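Local coordinates for protein L-talarate/galactarate dehydratase (Salmonella typhimurium, PDB 2PP0) that catalyses the magnesium-dependent dehydration of L-talarate and galactarate to 5-keto-4-deoxy-D-glucarate, and also epimerises L-talarate to galactarate, at residues Gly192-Lys197 against Phe221-Asp226. Sequence-based numbering, arbitrary orientation.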
loop_
_atom_site.group_PDB
_atom_site.type_symbol
_atom_site.label_atom_id
_atom_site.label_comp_id
_atom_site.label_asym_id
_atom_site.label_seq_id
_atom_site.Cartn_x
_atom_site.Cartn_y
_atom_site.Cartn_z
ATOM N N GLY B 192 -9.347 -7.822 -26.802
ATOM C CA GLY B 192 -8.420 -6.757 -27.138
ATOM C C GLY B 192 -7.024 -7.202 -27.528
ATOM O O GLY B 192 -6.188 -6.378 -27.892
ATOM N N GLY B 193 -6.763 -8.502 -27.456
ATOM C CA GLY B 193 -5.448 -9.002 -27.813
ATOM C C GLY B 193 -5.407 -10.515 -27.877
ATOM O O GLY B 193 -6.281 -11.192 -27.339
ATOM N N ILE B 194 -4.378 -11.047 -28.526
ATOM C CA ILE B 194 -4.223 -12.490 -28.683
ATOM C C ILE B 194 -2.812 -12.940 -28.332
ATOM O O ILE B 194 -1.844 -12.378 -28.833
ATOM C CB ILE B 194 -4.493 -12.921 -30.152
ATOM C CG1 ILE B 194 -5.965 -12.702 -30.508
ATOM C CG2 ILE B 194 -4.080 -14.384 -30.355
ATOM C CD1 ILE B 194 -6.934 -13.541 -29.678
ATOM N N LYS B 195 -2.690 -13.955 -27.482
ATOM C CA LYS B 195 -1.369 -14.463 -27.136
ATOM C C LYS B 195 -1.242 -15.871 -27.693
ATOM O O LYS B 195 -2.142 -16.698 -27.534
ATOM C CB LYS B 195 -1.142 -14.496 -25.619
ATOM C CG LYS B 195 0.252 -15.011 -25.254
ATOM C CD LYS B 195 0.592 -14.816 -23.787
ATOM C CE LYS B 195 -0.215 -15.724 -22.888
ATOM N NZ LYS B 195 0.145 -15.469 -21.467
ATOM N N LEU B 196 -0.123 -16.133 -28.356
ATOM C CA LEU B 196 0.127 -17.441 -28.941
ATOM C C LEU B 196 1.220 -18.164 -28.163
ATOM O O LEU B 196 2.244 -17.571 -27.814
ATOM C CB LEU B 196 0.561 -17.288 -30.403
ATOM C CG LEU B 196 0.902 -18.582 -31.152
ATOM C CD1 LEU B 196 -0.337 -19.459 -31.253
ATOM C CD2 LEU B 196 1.442 -18.242 -32.537
ATOM N N LYS B 197 0.991 -19.438 -27.873
ATOM C CA LYS B 197 1.983 -20.228 -27.164
ATOM C C LYS B 197 3.053 -20.648 -28.166
ATOM O O LYS B 197 2.733 -21.146 -29.246
ATOM C CB LYS B 197 1.336 -21.473 -26.549
ATOM C CG LYS B 197 0.310 -21.173 -25.472
ATOM C CD LYS B 197 0.955 -20.498 -24.263
ATOM C CE LYS B 197 -0.083 -20.130 -23.204
ATOM N NZ LYS B 197 0.557 -19.527 -22.006
ATOM N N PHE B 221 -3.583 -5.115 -34.569
ATOM C CA PHE B 221 -4.104 -5.838 -33.417
ATOM C C PHE B 221 -3.019 -6.340 -32.470
ATOM O O PHE B 221 -2.039 -6.950 -32.899
ATOM C CB PHE B 221 -4.958 -7.023 -33.861
ATOM C CG PHE B 221 -6.002 -7.414 -32.857
ATOM C CD1 PHE B 221 -7.181 -6.681 -32.744
ATOM C CD2 PHE B 221 -5.798 -8.489 -32.001
ATOM C CE1 PHE B 221 -8.142 -7.013 -31.792
ATOM C CE2 PHE B 221 -6.754 -8.831 -31.044
ATOM C CZ PHE B 221 -7.928 -8.092 -30.938
ATOM N N PRO B 222 -3.187 -6.092 -31.161
ATOM C CA PRO B 222 -2.201 -6.535 -30.172
ATOM C C PRO B 222 -1.955 -8.042 -30.211
ATOM O O PRO B 222 -2.879 -8.840 -30.035
ATOM C CB PRO B 222 -2.816 -6.079 -28.851
ATOM C CG PRO B 222 -3.533 -4.822 -29.243
ATOM C CD PRO B 222 -4.223 -5.260 -30.521
ATOM N N LEU B 223 -0.703 -8.422 -30.452
ATOM C CA LEU B 223 -0.311 -9.828 -30.502
ATOM C C LEU B 223 0.893 -10.053 -29.588
ATOM O O LEU B 223 1.812 -9.240 -29.543
ATOM C CB LEU B 223 0.038 -10.233 -31.935
ATOM C CG LEU B 223 0.528 -11.667 -32.157
ATOM C CD1 LEU B 223 -0.495 -12.673 -31.644
ATOM C CD2 LEU B 223 0.773 -11.872 -33.636
ATOM N N MET B 224 0.874 -11.158 -28.853
ATOM C CA MET B 224 1.964 -11.471 -27.941
ATOM C C MET B 224 2.242 -12.970 -27.959
ATOM O O MET B 224 1.407 -13.749 -28.418
ATOM C CB MET B 224 1.616 -10.993 -26.516
ATOM C CG MET B 224 0.152 -11.182 -26.091
ATOM S SD MET B 224 -0.937 -9.718 -26.283
ATOM C CE MET B 224 -1.697 -10.057 -27.660
ATOM N N VAL B 225 3.420 -13.373 -27.489
ATOM C CA VAL B 225 3.754 -14.796 -27.449
ATOM C C VAL B 225 4.272 -15.196 -26.079
ATOM O O VAL B 225 4.709 -14.347 -25.295
ATOM C CB VAL B 225 4.797 -15.185 -28.530
ATOM C CG1 VAL B 225 4.262 -14.833 -29.907
ATOM C CG2 VAL B 225 6.122 -14.489 -28.271
ATOM N N ASP B 226 4.225 -16.499 -25.807
ATOM C CA ASP B 226 4.646 -17.061 -24.527
ATOM C C ASP B 226 5.386 -18.391 -24.751
ATOM O O ASP B 226 4.805 -19.345 -25.270
ATOM C CB ASP B 226 3.396 -17.282 -23.666
ATOM C CG ASP B 226 3.709 -17.834 -22.294
ATOM O OD1 ASP B 226 4.899 -18.045 -21.981
ATOM O OD2 ASP B 226 2.751 -18.056 -21.524
#
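Lys-197 and Asp-226 lie side by side at the C-terminal ends of two parallel strands, NZ reaching OD2 at 2.7 Å from above the carboxylate plane. Lys-197 gets there by a bend at chi2 (-64°). Lys-195 crosses the aspartate obliquely and makes only a long salt bridge, NZ to Asp-226 OD2 3.7 Å; its ammonium is held chiefly by Glu-252, with Glu-348 and Tyr-165 as further partners. Asn-228 N donates to the other carboxylate oxygen, OD1, which would limit rotation of the group. Behind this polar cluster the backbones are tightly laced: Leu-196 N donates to Met-224 O (2.8 Å) and Asp-226 N to Leu-196 O (3.0 Å). The aliphatic part of Lys-195 runs at about a right angle to Met-224, Lys-195 CB to Met-224 CG 3.6 Å. On the other face, Ile-194, Leu-196, Leu-223 and Val-225 are buried, the last three against Leu-210 of helix 203-217. The N-terminal end is more open: Gly-192, Phe-221 and Pro-222 are partly exposed, and the Phe-221 ring leans on the glycine backbone, CE2 to Gly-193 CA 3.5 Å. This beta-alpha-beta unit belongs to the enolase-superfamily barrel, its strands supplying substrate-binding Lys-195 and, at their C-terminal ends, proton acceptor Lys-197 and magnesium ligand Asp-226.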